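Local structure of Alr1010 protein (Nostoc, 3URG) at residues Leu60-Lys71 / Asp119-Thr129. The protein probably binds calcium, and holds a sodium ion in this crystal. Residues are numbered along the deposited sequence; the frame is centred on the assembly and turned at random.
Sequences LEFPFMGKWKKK and DIEAIDVDDDT. With NA (sodium ion), chain C.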
# COMPACT_ATOMS: atom_id res chain seq x y z
N LEU A 60 5.41 0.49 7.72
CA LEU A 60 5.26 1.89 7.30
C LEU A 60 5.38 2.75 8.55
O LEU A 60 4.79 2.45 9.55
CB LEU A 60 3.90 2.11 6.64
CG LEU A 60 3.62 1.30 5.37
CD1 LEU A 60 2.18 1.53 4.88
CD2 LEU A 60 4.63 1.65 4.29
N GLU A 61 6.15 3.83 8.51
CA GLU A 61 6.24 4.70 9.68
C GLU A 61 5.27 5.88 9.61
O GLU A 61 5.57 6.88 8.98
CB GLU A 61 7.67 5.19 9.88
CG GLU A 61 8.60 4.12 10.45
CD GLU A 61 8.14 3.63 11.82
OE1 GLU A 61 7.70 4.46 12.65
OE2 GLU A 61 8.22 2.40 12.07
N PHE A 62 4.12 5.77 10.27
CA PHE A 62 3.11 6.83 10.23
C PHE A 62 3.38 7.92 11.29
O PHE A 62 3.87 7.62 12.37
CB PHE A 62 1.71 6.26 10.47
CG PHE A 62 1.33 5.16 9.53
CD1 PHE A 62 1.08 5.42 8.20
CD2 PHE A 62 1.17 3.86 10.00
CE1 PHE A 62 0.71 4.39 7.33
CE2 PHE A 62 0.79 2.84 9.14
CZ PHE A 62 0.57 3.11 7.81
N PRO A 63 3.05 9.18 10.98
CA PRO A 63 2.47 9.60 9.71
C PRO A 63 3.57 10.00 8.76
O PRO A 63 4.67 10.28 9.19
CB PRO A 63 1.67 10.86 10.09
CG PRO A 63 2.19 11.27 11.48
CD PRO A 63 3.26 10.32 11.88
N PHE A 64 3.29 10.00 7.46
CA PHE A 64 4.27 10.50 6.51
C PHE A 64 3.52 11.25 5.42
O PHE A 64 2.30 11.14 5.29
CB PHE A 64 5.17 9.37 5.95
CG PHE A 64 4.42 8.30 5.17
CD1 PHE A 64 4.20 8.44 3.81
CD2 PHE A 64 3.98 7.15 5.81
CE1 PHE A 64 3.52 7.46 3.10
CE2 PHE A 64 3.32 6.16 5.10
CZ PHE A 64 3.09 6.31 3.75
N MET A 65 4.24 12.03 4.63
CA MET A 65 3.56 12.75 3.57
C MET A 65 3.67 12.07 2.21
O MET A 65 4.66 11.39 1.92
CB MET A 65 4.06 14.19 3.51
CG MET A 65 3.42 15.02 4.60
SD MET A 65 4.28 16.55 4.82
CE MET A 65 5.96 15.95 4.97
N GLY A 66 2.65 12.24 1.39
CA GLY A 66 2.65 11.66 0.07
C GLY A 66 1.81 12.44 -0.92
O GLY A 66 0.99 13.28 -0.52
N LYS A 67 2.03 12.17 -2.20
CA LYS A 67 1.18 12.69 -3.26
C LYS A 67 0.18 11.60 -3.58
O LYS A 67 0.57 10.49 -3.96
CB LYS A 67 2.01 12.99 -4.52
CG LYS A 67 3.09 14.04 -4.38
CD LYS A 67 3.67 14.36 -5.75
CE LYS A 67 5.19 14.45 -5.72
NZ LYS A 67 5.68 15.66 -5.00
N TRP A 68 -1.10 11.91 -3.42
CA TRP A 68 -2.17 10.97 -3.73
C TRP A 68 -2.82 11.30 -5.07
O TRP A 68 -3.30 12.41 -5.28
CB TRP A 68 -3.21 11.00 -2.62
CG TRP A 68 -4.44 10.15 -2.85
CD1 TRP A 68 -4.51 8.96 -3.54
CD2 TRP A 68 -5.76 10.41 -2.36
NE1 TRP A 68 -5.80 8.49 -3.52
CE2 TRP A 68 -6.58 9.35 -2.79
CE3 TRP A 68 -6.32 11.44 -1.60
CZ2 TRP A 68 -7.93 9.29 -2.49
CZ3 TRP A 68 -7.67 11.38 -1.30
CH2 TRP A 68 -8.46 10.31 -1.75
N LYS A 69 -2.82 10.33 -5.98
CA LYS A 69 -3.54 10.52 -7.23
C LYS A 69 -4.99 10.12 -7.02
O LYS A 69 -5.33 8.93 -7.07
CB LYS A 69 -2.88 9.75 -8.37
CG LYS A 69 -1.88 10.63 -9.10
CD LYS A 69 -0.96 9.85 -10.00
CE LYS A 69 -0.03 10.78 -10.76
NZ LYS A 69 0.91 10.02 -11.63
N LYS A 70 -5.81 11.12 -6.75
CA LYS A 70 -7.23 10.93 -6.49
C LYS A 70 -8.00 11.05 -7.80
O LYS A 70 -8.16 12.15 -8.35
CB LYS A 70 -7.72 11.96 -5.46
CG LYS A 70 -9.20 11.86 -5.11
CD LYS A 70 -9.56 12.82 -3.98
CE LYS A 70 -10.91 13.47 -4.21
NZ LYS A 70 -12.05 12.52 -4.12
N LYS A 71 -8.45 9.91 -8.31
CA LYS A 71 -9.03 9.83 -9.65
C LYS A 71 -10.55 10.00 -9.66
O LYS A 71 -11.25 9.50 -8.77
CB LYS A 71 -8.67 8.48 -10.29
CG LYS A 71 -7.18 8.19 -10.37
CD LYS A 71 -6.94 6.76 -10.86
CE LYS A 71 -5.45 6.44 -10.90
NZ LYS A 71 -5.19 5.04 -11.31
N ASP A 119 -1.80 4.17 -5.00
CA ASP A 119 -1.98 5.52 -5.56
C ASP A 119 -1.21 6.61 -4.80
O ASP A 119 -1.39 7.81 -5.06
CB ASP A 119 -3.46 5.90 -5.59
CG ASP A 119 -4.23 5.17 -6.69
OD1 ASP A 119 -3.61 4.83 -7.72
OD2 ASP A 119 -5.45 4.97 -6.52
N ILE A 120 -0.34 6.18 -3.89
CA ILE A 120 0.42 7.10 -3.06
C ILE A 120 1.90 7.12 -3.44
O ILE A 120 2.55 6.07 -3.50
CB ILE A 120 0.34 6.72 -1.57
CG1 ILE A 120 -1.08 6.79 -1.04
CG2 ILE A 120 1.31 7.60 -0.74
CD1 ILE A 120 -1.67 8.18 -1.09
N GLU A 121 2.43 8.31 -3.67
CA GLU A 121 3.85 8.47 -3.90
C GLU A 121 4.42 9.16 -2.66
O GLU A 121 4.16 10.33 -2.44
CB GLU A 121 4.08 9.31 -5.16
CG GLU A 121 5.51 9.29 -5.69
CD GLU A 121 5.71 10.23 -6.87
OE1 GLU A 121 5.41 11.44 -6.74
OE2 GLU A 121 6.18 9.76 -7.93
N ALA A 122 5.16 8.41 -1.84
CA ALA A 122 5.68 8.93 -0.58
C ALA A 122 6.74 10.01 -0.80
O ALA A 122 7.52 9.95 -1.74
CB ALA A 122 6.24 7.80 0.24
N ILE A 123 6.78 10.98 0.10
CA ILE A 123 7.73 12.09 -0.01
C ILE A 123 8.80 12.04 1.08
O ILE A 123 8.48 12.11 2.27
CB ILE A 123 7.01 13.45 0.02
CG1 ILE A 123 5.96 13.50 -1.09
CG2 ILE A 123 8.01 14.60 -0.16
CD1 ILE A 123 5.06 14.70 -0.99
N ASP A 124 10.05 11.89 0.67
CA ASP A 124 11.20 11.86 1.58
C ASP A 124 11.02 11.00 2.83
O ASP A 124 11.37 11.44 3.92
CB ASP A 124 11.57 13.27 2.01
CG ASP A 124 12.45 13.96 1.01
OD1 ASP A 124 12.03 14.09 -0.16
OD2 ASP A 124 13.57 14.38 1.39
N VAL A 125 10.50 9.79 2.67
CA VAL A 125 10.32 8.92 3.83
C VAL A 125 11.58 8.10 4.17
O VAL A 125 12.51 8.01 3.38
CB VAL A 125 9.15 7.95 3.64
CG1 VAL A 125 7.84 8.72 3.61
CG2 VAL A 125 9.33 7.14 2.36
N ASP A 126 11.59 7.51 5.37
CA ASP A 126 12.73 6.71 5.80
C ASP A 126 12.80 5.42 4.99
O ASP A 126 11.82 5.02 4.35
CB ASP A 126 12.66 6.39 7.29
CG ASP A 126 11.49 5.49 7.65
OD1 ASP A 126 11.48 4.94 8.77
OD2 ASP A 126 10.58 5.34 6.81
N ASP A 127 13.96 4.77 5.03
CA ASP A 127 14.23 3.62 4.19
C ASP A 127 13.22 2.48 4.34
O ASP A 127 12.82 1.88 3.34
CB ASP A 127 15.63 3.09 4.46
CG ASP A 127 16.70 4.02 3.95
OD1 ASP A 127 16.36 4.91 3.14
OD2 ASP A 127 17.87 3.86 4.35
N ASP A 128 12.82 2.18 5.57
CA ASP A 128 11.93 1.04 5.79
C ASP A 128 10.53 1.29 5.22
O ASP A 128 9.87 0.37 4.74
CB ASP A 128 11.86 0.70 7.28
CG ASP A 128 13.20 0.18 7.81
OD1 ASP A 128 13.99 -0.35 7.00
OD2 ASP A 128 13.45 0.32 9.03
N THR A 129 10.08 2.54 5.28
CA THR A 129 8.74 2.86 4.77
C THR A 129 8.77 2.72 3.26
O THR A 129 7.90 2.08 2.65
CB THR A 129 8.33 4.32 5.15
OG1 THR A 129 8.17 4.41 6.57
CG2 THR A 129 7.03 4.72 4.48
NA NA C . 3.39 1.71 11.59
O HOH W 1 3.73 4.15 12.81
O HOH W 2 7.07 12.34 4.85
O HOH W 3 -6.81 5.82 -4.17
O HOH W 4 -7.86 7.34 -7.04
O HOH W 5 -6.58 3.72 -8.76
O HOH W 6 5.30 0.66 13.27
O HOH W 7 0.96 1.51 13.07
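Thr129 OG1 is gripped twice: it accepts the backbone N-H of Glu61 at 2.9 Å and donates to Asp126 OD2 at 2.6 Å, entering by that oxygen's syn lone pair. The same OD2 takes the N-H of Thr129 from above the carboxylate plane, so Asp126 is the N-cap of helix 127-141. A threonine suits this corner because its two branches part company. With chi1 at -67°, OG1 turns to the loop after helix 45-59, while CG2, anti to the backbone N, lies over one face of the Phe64 ring as a CH-pi contact, 4.2 Å from the centroid. Val125 CG1 packs obliquely on Phe64 CB at 3.6 Å, and Ala122 CB reaches the ring's CE1.

Farther along, strand 120-122 runs antiparallel to strand 64-72, which on its other side bonds to strand 77-86. Lys67 and Glu121 form the hydrogen-bonded pair: Lys67 N gives to Glu121 O at 2.8 Å and Glu121 N gives back to Lys67 O at 2.9 Å. Gly66 and Ala122 form a non-hydrogen-bonded pair, with CA atoms 4.1 Å apart; glycine fits here because a CB on Gly66 would run into Ile120 CG2. Beyond them, Ile120 CD1 packs on Trp68 CB, and the Asp119 carbonyl, lying at the indole edge, accepts from Lys69 N. A water joins Trp68 NE1 to Asp119 OD2, and another joins that oxygen to Lys71 NZ; the direct salt bridge from NZ to OD1 is long.

The peptide between Leu60 and Glu61 thus looks both ways: Leu60 O binds the sodium ion at 2.6 Å, beside the carbonyl of Asp57, while the N-H of Glu61 is held by Thr129. The ion would polarise this peptide and probably strengthen the bond to OG1, which would couple the metal site to the capped start of the last helix.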